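Long-range contacts in restriction endonuclease AspBHI (Azoarcus sp., PDB 4OC8), which acts as a DNA modification-dependent restriction endonuclease, probably binding modified DNA through one domain and cutting it with a separate nuclease domain: residues 31-35 and 131-135; 46-52 and 98-103; 57-63 and 121-127; 108-112 and 149-153. All coordinates share one frame; numbering follows the deposited sequence.

How the interactions relate
All four contacts lie in the N-terminal domain, and three of them form a continuous patch on one mixed sheet. Interaction 3 is the parallel strand pair at its heart. Interaction 2 adds strand 46-48 to one flank, with Arg49 N 2.9 Å from Leu57 O, and interaction 1 adds strand 133-142 to the other, where Arg135 N lies 2.8 Å from Thr126 O. Arg47 of interaction 2 forms a salt bridge with Asp32 of interaction 1, at the turn before helix 34-37. Interaction 4 shares helix 100-113 with interaction 2, their centres about 17 Å apart, and stands about 30 Å, centre to centre, from interaction 1. Interactions 2 and 4 hold phosphate ions, probably from the crystallisation liquor.

Interaction 1: 31-35 and 131-135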
loop_
_atom_site.group_PDB
_atom_site.type_symbol
_atom_site.label_atom_id
_atom_site.label_comp_id
_atom_site.label_asym_id
_atom_site.label_seq_id
_atom_site.Cartn_x
_atom_site.Cartn_y
_atom_site.Cartn_z
ATOM N N ALA A 31 -7.722 -28.751 34.087
ATOM C CA ALA A 31 -7.776 -27.438 34.709
ATOM C C ALA A 31 -7.397 -26.352 33.708
ATOM O O ALA A 31 -6.345 -26.420 33.076
ATOM C CB ALA A 31 -6.857 -27.390 35.915
ATOM N N ASP A 32 -8.267 -25.358 33.566
ATOM C CA ASP A 32 -8.003 -24.216 32.701
ATOM C C ASP A 32 -7.020 -23.277 33.402
ATOM O O ASP A 32 -7.261 -22.858 34.535
ATOM C CB ASP A 32 -9.312 -23.493 32.376
ATOM C CG ASP A 32 -9.130 -22.360 31.385
ATOM O OD1 ASP A 32 -9.222 -22.610 30.165
ATOM O OD2 ASP A 32 -8.907 -21.214 31.827
ATOM N N PRO A 33 -5.904 -22.949 32.731
ATOM C CA PRO A 33 -4.820 -22.161 33.332
ATOM C C PRO A 33 -5.196 -20.697 33.571
ATOM O O PRO A 33 -4.601 -20.040 34.429
ATOM C CB PRO A 33 -3.705 -22.260 32.289
ATOM C CG PRO A 33 -4.420 -22.456 31.009
ATOM C CD PRO A 33 -5.620 -23.296 31.330
ATOM N N LEU A 34 -6.180 -20.198 32.828
ATOM C CA LEU A 34 -6.625 -18.821 32.991
ATOM C C LEU A 34 -7.347 -18.590 34.318
ATOM O O LEU A 34 -7.540 -17.449 34.728
ATOM C CB LEU A 34 -7.515 -18.383 31.821
ATOM C CG LEU A 34 -6.855 -18.374 30.441
ATOM C CD1 LEU A 34 -7.738 -17.681 29.414
ATOM C CD2 LEU A 34 -5.489 -17.716 30.506
ATOM N N VAL A 35 -7.751 -19.662 34.989
ATOM C CA VAL A 35 -8.394 -19.511 36.295
ATOM C C VAL A 35 -7.397 -19.106 37.389
ATOM O O VAL A 35 -7.605 -18.097 38.062
ATOM C CB VAL A 35 -9.211 -20.756 36.714
ATOM C CG1 VAL A 35 -10.182 -20.398 37.827
ATOM C CG2 VAL A 35 -9.945 -21.315 35.516
ATOM N N GLY A 131 -4.057 -30.008 24.231
ATOM C CA GLY A 131 -4.927 -30.069 25.387
ATOM C C GLY A 131 -5.518 -28.685 25.553
ATOM O O GLY A 131 -6.091 -28.140 24.612
ATOM N N ARG A 132 -5.363 -28.099 26.736
ATOM C CA ARG A 132 -5.827 -26.737 26.963
ATOM C C ARG A 132 -4.671 -25.825 27.384
ATOM O O ARG A 132 -4.298 -25.777 28.555
ATOM C CB ARG A 132 -6.935 -26.721 28.016
ATOM C CG ARG A 132 -7.779 -25.462 28.024
ATOM C CD ARG A 132 -8.919 -25.588 29.022
ATOM N NE ARG A 132 -9.888 -24.500 28.906
ATOM C CZ ARG A 132 -10.942 -24.522 28.096
ATOM N NH1 ARG A 132 -11.164 -25.577 27.324
ATOM N NH2 ARG A 132 -11.775 -23.490 28.055
ATOM N N THR A 133 -4.097 -25.115 26.416
ATOM C CA THR A 133 -2.994 -24.195 26.684
ATOM C C THR A 133 -3.203 -22.872 25.958
ATOM O O THR A 133 -3.848 -22.823 24.910
ATOM C CB THR A 133 -1.647 -24.766 26.219
ATOM O OG1 THR A 133 -1.601 -24.765 24.789
ATOM C CG2 THR A 133 -1.454 -26.178 26.723
ATOM N N PHE A 134 -2.643 -21.801 26.512
ATOM C CA PHE A 134 -2.817 -20.477 25.930
ATOM C C PHE A 134 -1.516 -19.691 25.900
ATOM O O PHE A 134 -0.792 -19.643 26.881
ATOM C CB PHE A 134 -3.861 -19.686 26.714
ATOM C CG PHE A 134 -5.203 -20.349 26.775
ATOM C CD1 PHE A 134 -5.491 -21.270 27.767
ATOM C CD2 PHE A 134 -6.180 -20.047 25.844
ATOM C CE1 PHE A 134 -6.727 -21.881 27.826
ATOM C CE2 PHE A 134 -7.420 -20.651 25.902
ATOM C CZ PHE A 134 -7.692 -21.571 26.893
ATOM N N ARG A 135 -1.232 -19.072 24.762
ATOM C CA ARG A 135 -0.129 -18.135 24.648
ATOM C C ARG A 135 -0.651 -16.712 24.846
ATOM O O ARG A 135 -1.530 -16.253 24.108
ATOM C CB ARG A 135 0.550 -18.271 23.284
ATOM C CG ARG A 135 1.748 -17.361 23.089
ATOM C CD ARG A 135 2.338 -17.529 21.702
ATOM N NE ARG A 135 2.781 -18.899 21.473
ATOM C CZ ARG A 135 4.039 -19.309 21.597
ATOM N NH1 ARG A 135 4.987 -18.448 21.937
ATOM N NH2 ARG A 135 4.351 -20.577 21.370
#
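Asp32 and Arg132 form a salt bridge beside a small apolar contact of Pro33 and Leu34 with Phe134, and together they fasten the turn leading into helix 34-37 onto the start of strand 133-142. This is a buried corner of the N-terminal domain, which belongs to the PUA clan, where strand 133-142 enters the large mixed sheet. The arginine side chain runs extended from CG to NE, and NE points at Asp32 OD1 in a nearly straight bond (165°), though the modelled separation is so short that its length is doubtful. Carboxylate and guanidinium are steeply inclined, their planes 61° apart. The other oxygen, Asp32 OD2, faces the helix and takes a weak capping bond from Leu34 N at 3.1 Å, while also meeting Arg47 in a second salt bridge. One carboxylate thus serves two arginines and a helix start, and its negative charge probably eases the closeness of those two arginines. Beside it, the Phe134 side chain is turned with CG anti to its carbonyl carbon (chi1 -58°), which turns the ring toward Pro33 and Leu34. Shortening Phe134 to an alanine would probably open a gap beside Pro33 and Leu34. Leu34 CG lies over one face of the ring near the rim, and Pro33 CG meets its edge, 3.6 Å from Phe134 CD1.

Interaction 2: 46-52 and 98-103; sequences FRYRGTR and RFGNQL. With PO4 (phosphate ion), chain F; PO4 (phosphate ion), chain G.
The carbonyl oxygen of Phe46 is gripped by two nitrogens of Arg98, NH1 at 2.8 Å and NH2 at 3.1 Å, an end-on pincer in both the guanidinium and the carbonyl plane. It ties strand 46-48 of the N-terminal domain's mixed sheet to the residues just before helix 100-113, whose N-cap is Phe99. A bend at chi3 (66°) folds Arg98 back over the Phe46 ring, giving a cation-pi contact in which NH1 sits above the ring centre. Arg98 NH2 has a second acceptor, O3 of the chain F phosphate at 2.7 Å. Tyr48 N donates to O4 of the same ion, so backbone and arginine together hold this ion, probably from the crystallisation liquor. Leu103 CD1 reaches Tyr48 CD2 at 3.6 Å, packing the helix against the strand. Farther along, the Arg52 guanidinium, in one of its two deposited conformers and therefore with some doubt, lies flat on Phe99, and Arg49 NH1 holds O4 of the chain G phosphate at 2.8 Å.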
loop_
_atom_site.group_PDB
_atom_site.type_symbol
_atom_site.label_atom_id
_atom_site.label_comp_id
_atom_site.label_asym_id
_atom_site.label_seq_id
_atom_site.Cartn_x
_atom_site.Cartn_y
_atom_site.Cartn_z
ATOM N N PHE A 46 -14.591 -15.837 25.200
ATOM C CA PHE A 46 -14.311 -14.567 25.853
ATOM C C PHE A 46 -14.804 -14.650 27.297
ATOM O O PHE A 46 -15.901 -15.140 27.558
ATOM C CB PHE A 46 -14.974 -13.407 25.112
ATOM C CG PHE A 46 -16.464 -13.392 25.226
ATOM C CD1 PHE A 46 -17.246 -14.104 24.332
ATOM C CD2 PHE A 46 -17.088 -12.663 26.228
ATOM C CE1 PHE A 46 -18.627 -14.094 24.433
ATOM C CE2 PHE A 46 -18.467 -12.650 26.338
ATOM C CZ PHE A 46 -19.237 -13.371 25.443
ATOM N N ARG A 47 -13.980 -14.189 28.232
ATOM C CA ARG A 47 -14.294 -14.283 29.654
ATOM C C ARG A 47 -14.051 -12.952 30.342
ATOM O O ARG A 47 -13.071 -12.266 30.051
ATOM C CB ARG A 47 -13.431 -15.353 30.317
ATOM C CG ARG A 47 -13.323 -16.638 29.528
ATOM C CD ARG A 47 -12.363 -17.598 30.185
ATOM N NE ARG A 47 -11.902 -18.604 29.240
ATOM C CZ ARG A 47 -11.131 -19.632 29.565
ATOM N NH1 ARG A 47 -10.738 -19.791 30.819
ATOM N NH2 ARG A 47 -10.757 -20.500 28.637
ATOM N N TYR A 48 -14.939 -12.590 31.262
ATOM C CA TYR A 48 -14.776 -11.351 32.013
ATOM C C TYR A 48 -14.920 -11.560 33.516
ATOM O O TYR A 48 -15.359 -12.613 33.974
ATOM C CB TYR A 48 -15.765 -10.282 31.535
ATOM C CG TYR A 48 -17.208 -10.707 31.630
ATOM C CD1 TYR A 48 -17.942 -10.503 32.791
ATOM C CD2 TYR A 48 -17.837 -11.320 30.557
ATOM C CE1 TYR A 48 -19.261 -10.901 32.877
ATOM C CE2 TYR A 48 -19.151 -11.716 30.632
ATOM C CZ TYR A 48 -19.857 -11.505 31.792
ATOM O OH TYR A 48 -21.162 -11.916 31.858
ATOM N N ARG A 49 -14.527 -10.543 34.271
ATOM C CA ARG A 49 -14.777 -10.500 35.700
ATOM C C ARG A 49 -15.671 -9.303 35.978
ATOM O O ARG A 49 -15.708 -8.354 35.191
ATOM C CB ARG A 49 -13.467 -10.408 36.487
ATOM C CG ARG A 49 -12.622 -11.667 36.399
ATOM C CD ARG A 49 -11.489 -11.655 37.403
ATOM N NE ARG A 49 -11.970 -11.734 38.779
ATOM C CZ ARG A 49 -11.177 -11.752 39.847
ATOM N NH1 ARG A 49 -9.860 -11.697 39.696
ATOM N NH2 ARG A 49 -11.697 -11.823 41.065
ATOM N N GLY A 50 -16.396 -9.353 37.089
ATOM C CA GLY A 50 -17.394 -8.344 37.385
ATOM C C GLY A 50 -18.697 -8.690 36.692
ATOM O O GLY A 50 -18.971 -9.861 36.422
ATOM N N THR A 51 -19.499 -7.673 36.397
ATOM C CA THR A 51 -20.765 -7.878 35.707
ATOM C C THR A 51 -20.608 -7.509 34.243
ATOM O O THR A 51 -19.580 -6.964 33.854
ATOM C CB THR A 51 -21.878 -7.018 36.323
ATOM O OG1 THR A 51 -21.575 -5.630 36.136
ATOM C CG2 THR A 51 -22.005 -7.311 37.807
ATOM N N ARG A 52 -21.613 -7.803 33.422
ATOM C CA ARG A 52 -21.506 -7.412 32.030
ATOM C C ARG A 52 -21.714 -5.907 31.882
ATOM O O ARG A 52 -21.072 -5.287 31.036
ATOM C CB ARG A 52 -22.430 -8.230 31.119
ATOM C CG ARG A 52 -23.913 -8.127 31.409
ATOM C CD ARG A 52 -24.673 -9.072 30.494
ATOM N NE ARG A 52 -26.117 -8.895 30.577
ATOM C CZ ARG A 52 -26.781 -7.922 29.962
ATOM N NH1 ARG A 52 -26.126 -7.033 29.229
ATOM N NH2 ARG A 52 -28.098 -7.833 30.084
ATOM N N ARG A 98 -24.060 -15.246 25.637
ATOM C CA ARG A 98 -23.143 -14.721 26.653
ATOM C C ARG A 98 -22.844 -13.224 26.502
ATOM O O ARG A 98 -21.964 -12.689 27.173
ATOM C CB ARG A 98 -21.846 -15.538 26.695
ATOM C CG ARG A 98 -22.077 -17.009 26.994
ATOM C CD ARG A 98 -20.771 -17.770 27.117
ATOM N NE ARG A 98 -19.988 -17.335 28.270
ATOM C CZ ARG A 98 -18.820 -16.705 28.191
ATOM N NH1 ARG A 98 -18.283 -16.433 27.008
ATOM N NH2 ARG A 98 -18.184 -16.351 29.300
ATOM N N PHE A 99 -23.585 -12.567 25.614
ATOM C CA PHE A 99 -23.574 -11.107 25.467
ATOM C C PHE A 99 -22.249 -10.457 25.045
ATOM O O PHE A 99 -22.017 -9.291 25.353
ATOM C CB PHE A 99 -24.090 -10.430 26.737
ATOM C CG PHE A 99 -25.356 -11.026 27.267
ATOM C CD1 PHE A 99 -26.585 -10.634 26.760
ATOM C CD2 PHE A 99 -25.322 -11.974 28.281
ATOM C CE1 PHE A 99 -27.760 -11.182 27.248
ATOM C CE2 PHE A 99 -26.487 -12.529 28.773
ATOM C CZ PHE A 99 -27.709 -12.131 28.257
ATOM N N GLY A 100 -21.397 -11.190 24.332
ATOM C CA GLY A 100 -20.129 -10.647 23.869
ATOM C C GLY A 100 -20.235 -9.409 22.994
ATOM O O GLY A 100 -19.432 -8.474 23.112
ATOM N N ASN A 101 -21.222 -9.399 22.105
ATOM C CA ASN A 101 -21.425 -8.248 21.247
ATOM C C ASN A 101 -21.844 -7.029 22.054
ATOM O O ASN A 101 -21.367 -5.930 21.791
ATOM C CB ASN A 101 -22.431 -8.541 20.129
ATOM C CG ASN A 101 -21.850 -9.420 19.034
ATOM O OD1 ASN A 101 -20.631 -9.524 18.882
ATOM N ND2 ASN A 101 -22.724 -10.049 18.258
ATOM N N GLN A 102 -22.727 -7.222 23.033
ATOM C CA GLN A 102 -23.138 -6.129 23.915
ATOM C C GLN A 102 -21.932 -5.552 24.656
ATOM O O GLN A 102 -21.785 -4.336 24.788
ATOM C CB GLN A 102 -24.181 -6.602 24.925
ATOM C CG GLN A 102 -25.554 -5.983 24.738
ATOM C CD GLN A 102 -25.517 -4.462 24.710
ATOM O OE1 GLN A 102 -26.200 -3.831 23.899
ATOM N NE2 GLN A 102 -24.726 -3.867 25.602
ATOM N N LEU A 103 -21.069 -6.442 25.133
ATOM C CA LEU A 103 -19.833 -6.043 25.778
ATOM C C LEU A 103 -18.977 -5.191 24.853
ATOM O O LEU A 103 -18.550 -4.104 25.236
ATOM C CB LEU A 103 -19.046 -7.269 26.235
ATOM C CG LEU A 103 -19.322 -7.714 27.667
ATOM C CD1 LEU A 103 -18.427 -8.879 28.041
ATOM C CD2 LEU A 103 -19.118 -6.545 28.621
HETATM P P PO4 F . -18.188 -15.283 32.660
HETATM O O1 PO4 F . -19.410 -14.407 32.518
HETATM O O2 PO4 F . -17.935 -15.545 34.128
HETATM O O3 PO4 F . -18.428 -16.597 31.951
HETATM O O4 PO4 F . -16.988 -14.586 32.057
HETATM P P PO4 G . -8.543 -13.169 43.065
HETATM O O1 PO4 G . -9.711 -13.053 44.018
HETATM O O2 PO4 G . -7.241 -13.200 43.837
HETATM O O3 PO4 G . -8.672 -14.439 42.254
HETATM O O4 PO4 G . -8.548 -11.978 42.134
#

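Interaction 3: 57-63 and 121-127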
loop_
_atom_site.group_PDB
_atom_site.type_symbol
_atom_site.label_atom_id
_atom_site.label_comp_id
_atom_site.label_asym_id
_atom_site.label_seq_id
_atom_site.Cartn_x
_atom_site.Cartn_y
_atom_site.Cartn_z
ATOM N N LEU A 57 -12.536 -6.620 34.190
ATOM C CA LEU A 57 -11.446 -7.149 33.385
ATOM C C LEU A 57 -12.005 -8.039 32.275
ATOM O O LEU A 57 -12.952 -8.786 32.501
ATOM C CB LEU A 57 -10.510 -7.962 34.270
ATOM C CG LEU A 57 -9.186 -8.376 33.648
ATOM C CD1 LEU A 57 -8.097 -7.398 34.053
ATOM C CD2 LEU A 57 -8.842 -9.784 34.065
ATOM N N LEU A 58 -11.425 -7.962 31.079
ATOM C CA LEU A 58 -11.902 -8.770 29.955
ATOM C C LEU A 58 -10.806 -9.620 29.304
ATOM O O LEU A 58 -9.778 -9.099 28.869
ATOM C CB LEU A 58 -12.585 -7.889 28.905
ATOM C CG LEU A 58 -13.032 -8.619 27.632
ATOM C CD1 LEU A 58 -13.945 -9.779 27.972
ATOM C CD2 LEU A 58 -13.715 -7.676 26.651
ATOM N N VAL A 59 -11.040 -10.928 29.233
ATOM C CA VAL A 59 -10.102 -11.856 28.603
ATOM C C VAL A 59 -10.632 -12.381 27.263
ATOM O O VAL A 59 -11.670 -13.034 27.216
ATOM C CB VAL A 59 -9.810 -13.056 29.522
ATOM C CG1 VAL A 59 -8.956 -14.079 28.804
ATOM C CG2 VAL A 59 -9.130 -12.597 30.780
ATOM N N LEU A 60 -9.920 -12.093 26.176
ATOM C CA LEU A 60 -10.315 -12.574 24.853
ATOM C C LEU A 60 -9.389 -13.686 24.388
ATOM O O LEU A 60 -8.168 -13.508 24.339
ATOM C CB LEU A 60 -10.288 -11.441 23.829
ATOM C CG LEU A 60 -11.178 -10.234 24.116
ATOM C CD1 LEU A 60 -11.012 -9.178 23.034
ATOM C CD2 LEU A 60 -12.627 -10.658 24.239
ATOM N N THR A 61 -9.966 -14.837 24.053
ATOM C CA THR A 61 -9.176 -15.942 23.520
ATOM C C THR A 61 -9.520 -16.190 22.054
ATOM O O THR A 61 -10.621 -15.884 21.600
ATOM C CB THR A 61 -9.363 -17.241 24.328
ATOM O OG1 THR A 61 -10.586 -17.879 23.944
ATOM C CG2 THR A 61 -9.387 -16.945 25.818
ATOM N N SER A 62 -8.567 -16.730 21.308
ATOM C CA SER A 62 -8.797 -17.013 19.903
ATOM C C SER A 62 -8.020 -18.243 19.447
ATOM O O SER A 62 -6.906 -18.486 19.898
ATOM C CB SER A 62 -8.443 -15.798 19.050
ATOM O OG SER A 62 -8.825 -16.006 17.702
ATOM N N ASN A 63 -8.627 -19.018 18.552
ATOM C CA ASN A 63 -8.017 -20.236 18.033
ATOM C C ASN A 63 -7.115 -19.939 16.841
ATOM O O ASN A 63 -6.085 -20.591 16.652
ATOM C CB ASN A 63 -9.106 -21.229 17.618
ATOM C CG ASN A 63 -8.596 -22.655 17.525
ATOM O OD1 ASN A 63 -7.405 -22.895 17.323
ATOM N ND2 ASN A 63 -9.502 -23.612 17.675
ATOM N N PRO A 121 -9.271 -3.644 31.374
ATOM C CA PRO A 121 -8.087 -4.179 30.698
ATOM C C PRO A 121 -8.443 -5.400 29.858
ATOM O O PRO A 121 -9.085 -6.332 30.348
ATOM C CB PRO A 121 -7.178 -4.586 31.862
ATOM C CG PRO A 121 -7.569 -3.679 32.964
ATOM C CD PRO A 121 -9.055 -3.488 32.822
ATOM N N ILE A 122 -8.038 -5.381 28.594
ATOM C CA ILE A 122 -8.293 -6.487 27.690
ATOM C C ILE A 122 -7.052 -7.356 27.580
ATOM O O ILE A 122 -6.016 -6.907 27.096
ATOM C CB ILE A 122 -8.700 -5.978 26.294
ATOM C CG1 ILE A 122 -10.046 -5.252 26.368
ATOM C CG2 ILE A 122 -8.772 -7.128 25.307
ATOM C CD1 ILE A 122 -9.967 -3.768 26.062
ATOM N N LEU A 123 -7.161 -8.598 28.038
ATOM C CA LEU A 123 -6.051 -9.541 27.964
ATOM C C LEU A 123 -6.257 -10.542 26.835
ATOM O O LEU A 123 -7.159 -11.376 26.895
ATOM C CB LEU A 123 -5.889 -10.292 29.288
ATOM C CG LEU A 123 -5.606 -9.473 30.551
ATOM C CD1 LEU A 123 -5.452 -10.398 31.728
ATOM C CD2 LEU A 123 -4.361 -8.626 30.381
ATOM N N VAL A 124 -5.411 -10.462 25.815
ATOM C CA VAL A 124 -5.510 -11.332 24.648
ATOM C C VAL A 124 -4.724 -12.637 24.822
ATOM O O VAL A 124 -3.549 -12.623 25.196
ATOM C CB VAL A 124 -4.995 -10.608 23.389
ATOM C CG1 VAL A 124 -5.184 -11.473 22.155
ATOM C CG2 VAL A 124 -5.702 -9.272 23.226
ATOM N N PHE A 125 -5.383 -13.761 24.553
ATOM C CA PHE A 125 -4.722 -15.064 24.541
ATOM C C PHE A 125 -5.047 -15.791 23.242
ATOM O O PHE A 125 -6.124 -15.604 22.677
ATOM C CB PHE A 125 -5.193 -15.926 25.713
ATOM C CG PHE A 125 -4.718 -15.456 27.055
ATOM C CD1 PHE A 125 -5.462 -14.545 27.789
ATOM C CD2 PHE A 125 -3.538 -15.943 27.596
ATOM C CE1 PHE A 125 -5.032 -14.116 29.036
ATOM C CE2 PHE A 125 -3.102 -15.519 28.840
ATOM C CZ PHE A 125 -3.851 -14.606 29.563
ATOM N N THR A 126 -4.123 -16.622 22.768
ATOM C CA THR A 126 -4.413 -17.495 21.630
ATOM C C THR A 126 -4.128 -18.948 21.997
ATOM O O THR A 126 -3.144 -19.236 22.659
ATOM C CB THR A 126 -3.615 -17.102 20.363
ATOM O OG1 THR A 126 -2.207 -17.165 20.629
ATOM C CG2 THR A 126 -3.985 -15.704 19.910
ATOM N N THR A 127 -4.988 -19.865 21.570
ATOM C CA THR A 127 -4.814 -21.270 21.925
ATOM C C THR A 127 -3.710 -21.930 21.108
ATOM O O THR A 127 -3.667 -21.789 19.886
ATOM C CB THR A 127 -6.104 -22.074 21.717
ATOM O OG1 THR A 127 -6.384 -22.172 20.317
ATOM C CG2 THR A 127 -7.270 -21.406 22.420
#
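Strands 57-62 and 122-127 run parallel, their axes 4.6 Å apart at closest approach and 23° from perfect alignment, and they exchange a ladder of six backbone hydrogen bonds, one of them, Ser62 N to Phe125 O, weak. Leu58 donates its N to Pro121 O and accepts from Leu123 N (2.8 Å to Leu58 O); Leu60 repeats the pattern with Leu123 O and Phe125 N, and Ser62 with Phe125 O and Thr127 N. Each of these alternate residues thus uses both its N-H and its C=O on the partner strand, as parallel sheet requires. On the face bearing Val59, Thr61, Leu123 and Phe125, Val59 holds CG1 anti to its N (chi1 174°) and presses that methyl obliquely against Phe125 CD1 at 3.7 Å. Near the end of this row Leu57 bridges to Pro121, CD1 to CB at 3.7 Å, and its other branch reaches Leu123 CD1. On the opposite face Leu60 CD1 meets Ile122 CG2 at 3.8 Å. The pair is interior to the sheet: strand 46-48 adds antiparallel beyond 55-62, and strand 133-142 beyond 122-127. Helix 34-37, through Leu34, packs on Val59 and Phe125, while Val185 of helix 182-189 touches Leu57 and Leu123.

Interaction 4: 108-112 and 149-153; sequences FDWAH and ATEDL. With PO4 (phosphate ion), chain H.
A phosphate-binding site at a subunit interface frames this contact, in which His112 of helix 100-113 stands between the carboxylate of Asp152 and the ion of chain H, the latter probably picked up from the crystallisation liquor. His112 NE2 gives a nearly straight hydrogen bond (164°) to Asp152 OD2 at 2.6 Å. The acceptor lies in the plane of the imidazole and is approached on its syn side, with ring and carboxylate planes 63° apart. On the other side of the ring His112 ND1 donates to phosphate O1 at 3.1 Å. With a phenylalanine in place of His112, Asp152 OD2 would probably be left without this donor and the phosphate would lose one of its hydrogen-bond donors. Asp152 OD2 also abuts the edge of the Phe108 ring, 3.2 Å from CD2, while Leu153 CB lies over one face in a CH-pi contact, 3.9 Å from the ring centroid. Lys158 NZ and Thr159 N of the third subunit also hydrogen-bond to the phosphate, and Arg164 of that subunit pairs with Asp109. Within the chain, the helix packs on the loop before strand 153-160 and on that strand's first residue, and Phe108 meets Phe172 of strand 163-174 edge-to-face and packs on Pro142 at the end of strand 133-142.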
loop_
_atom_site.group_PDB
_atom_site.type_symbol
_atom_site.label_atom_id
_atom_site.label_comp_id
_atom_site.label_asym_id
_atom_site.label_seq_id
_atom_site.Cartn_x
_atom_site.Cartn_y
_atom_site.Cartn_z
ATOM N N PHE A 108 -16.518 -0.072 23.275
ATOM C CA PHE A 108 -16.219 0.927 22.247
ATOM C C PHE A 108 -17.012 2.217 22.449
ATOM O O PHE A 108 -16.536 3.311 22.122
ATOM C CB PHE A 108 -16.384 0.345 20.840
ATOM C CG PHE A 108 -15.239 -0.531 20.429
ATOM C CD1 PHE A 108 -15.222 -1.876 20.763
ATOM C CD2 PHE A 108 -14.154 0.002 19.750
ATOM C CE1 PHE A 108 -14.154 -2.679 20.412
ATOM C CE2 PHE A 108 -13.084 -0.796 19.395
ATOM C CZ PHE A 108 -13.084 -2.138 19.727
ATOM N N ASP A 109 -18.205 2.080 23.020
ATOM C CA ASP A 109 -19.018 3.225 23.418
ATOM C C ASP A 109 -18.247 4.082 24.411
ATOM O O ASP A 109 -18.120 5.293 24.230
ATOM C CB ASP A 109 -20.332 2.769 24.059
ATOM C CG ASP A 109 -21.435 2.541 23.045
ATOM O OD1 ASP A 109 -21.138 2.478 21.830
ATOM O OD2 ASP A 109 -22.604 2.409 23.470
ATOM N N TRP A 110 -17.731 3.439 25.457
ATOM C CA TRP A 110 -16.985 4.129 26.502
ATOM C C TRP A 110 -15.742 4.785 25.934
ATOM O O TRP A 110 -15.523 5.979 26.128
ATOM C CB TRP A 110 -16.601 3.163 27.623
ATOM C CG TRP A 110 -17.750 2.764 28.482
ATOM C CD1 TRP A 110 -18.856 3.507 28.768
ATOM C CD2 TRP A 110 -17.920 1.511 29.156
ATOM N NE1 TRP A 110 -19.703 2.798 29.583
ATOM C CE2 TRP A 110 -19.153 1.570 29.834
ATOM C CE3 TRP A 110 -17.152 0.349 29.250
ATOM C CZ2 TRP A 110 -19.627 0.513 30.606
ATOM C CZ3 TRP A 110 -17.630 -0.702 30.010
ATOM C CH2 TRP A 110 -18.856 -0.613 30.679
ATOM N N ALA A 111 -14.937 3.999 25.226
ATOM C CA ALA A 111 -13.732 4.513 24.590
ATOM C C ALA A 111 -14.014 5.736 23.718
ATOM O O ALA A 111 -13.225 6.676 23.690
ATOM C CB ALA A 111 -13.064 3.427 23.777
ATOM N N HIS A 112 -15.147 5.733 23.021
ATOM C CA HIS A 112 -15.459 6.835 22.111
ATOM C C HIS A 112 -16.119 8.043 22.767
ATOM O O HIS A 112 -16.047 9.152 22.239
ATOM C CB HIS A 112 -16.290 6.342 20.919
ATOM C CG HIS A 112 -15.456 5.757 19.824
ATOM N ND1 HIS A 112 -15.136 6.456 18.684
ATOM C CD2 HIS A 112 -14.830 4.561 19.728
ATOM C CE1 HIS A 112 -14.364 5.705 17.914
ATOM N NE2 HIS A 112 -14.162 4.554 18.526
ATOM N N ALA A 149 -11.777 6.735 12.986
ATOM C CA ALA A 149 -12.508 6.576 14.240
ATOM C C ALA A 149 -13.690 5.630 14.096
ATOM O O ALA A 149 -13.906 4.768 14.950
ATOM C CB ALA A 149 -12.977 7.923 14.755
ATOM N N THR A 150 -14.438 5.785 13.004
ATOM C CA THR A 150 -15.671 5.033 12.799
ATOM C C THR A 150 -15.460 3.567 12.436
ATOM O O THR A 150 -16.405 2.780 12.463
ATOM C CB THR A 150 -16.545 5.675 11.712
ATOM O OG1 THR A 150 -15.754 5.902 10.541
ATOM C CG2 THR A 150 -17.111 6.998 12.195
ATOM N N GLU A 151 -14.230 3.195 12.107
ATOM C CA GLU A 151 -13.977 1.860 11.576
ATOM C C GLU A 151 -13.340 0.886 12.568
ATOM O O GLU A 151 -12.822 -0.153 12.166
ATOM C CB GLU A 151 -13.131 1.951 10.300
ATOM C CG GLU A 151 -13.875 2.567 9.113
ATOM C CD GLU A 151 -13.022 2.665 7.859
ATOM O OE1 GLU A 151 -11.779 2.576 7.969
ATOM O OE2 GLU A 151 -13.598 2.828 6.762
ATOM N N ASP A 152 -13.381 1.210 13.858
ATOM C CA ASP A 152 -12.758 0.344 14.861
ATOM C C ASP A 152 -13.687 -0.764 15.370
ATOM O O ASP A 152 -13.230 -1.807 15.833
ATOM C CB ASP A 152 -12.163 1.157 16.021
ATOM C CG ASP A 152 -13.203 1.965 16.783
ATOM O OD1 ASP A 152 -14.302 2.222 16.240
ATOM O OD2 ASP A 152 -12.905 2.356 17.933
ATOM N N LEU A 153 -14.990 -0.533 15.286
ATOM C CA LEU A 153 -15.961 -1.572 15.587
ATOM C C LEU A 153 -17.066 -1.530 14.540
ATOM O O LEU A 153 -17.858 -0.587 14.510
ATOM C CB LEU A 153 -16.556 -1.376 16.980
ATOM C CG LEU A 153 -17.653 -2.392 17.312
ATOM C CD1 LEU A 153 -17.045 -3.761 17.604
ATOM C CD2 LEU A 153 -18.525 -1.919 18.460
HETATM P P PO4 H . -16.422 9.093 16.419
HETATM O O1 PO4 H . -16.307 9.259 17.919
HETATM O O2 PO4 H . -16.272 7.623 16.095
HETATM O O3 PO4 H . -17.766 9.597 15.937
HETATM O O4 PO4 H . -15.342 9.897 15.733
#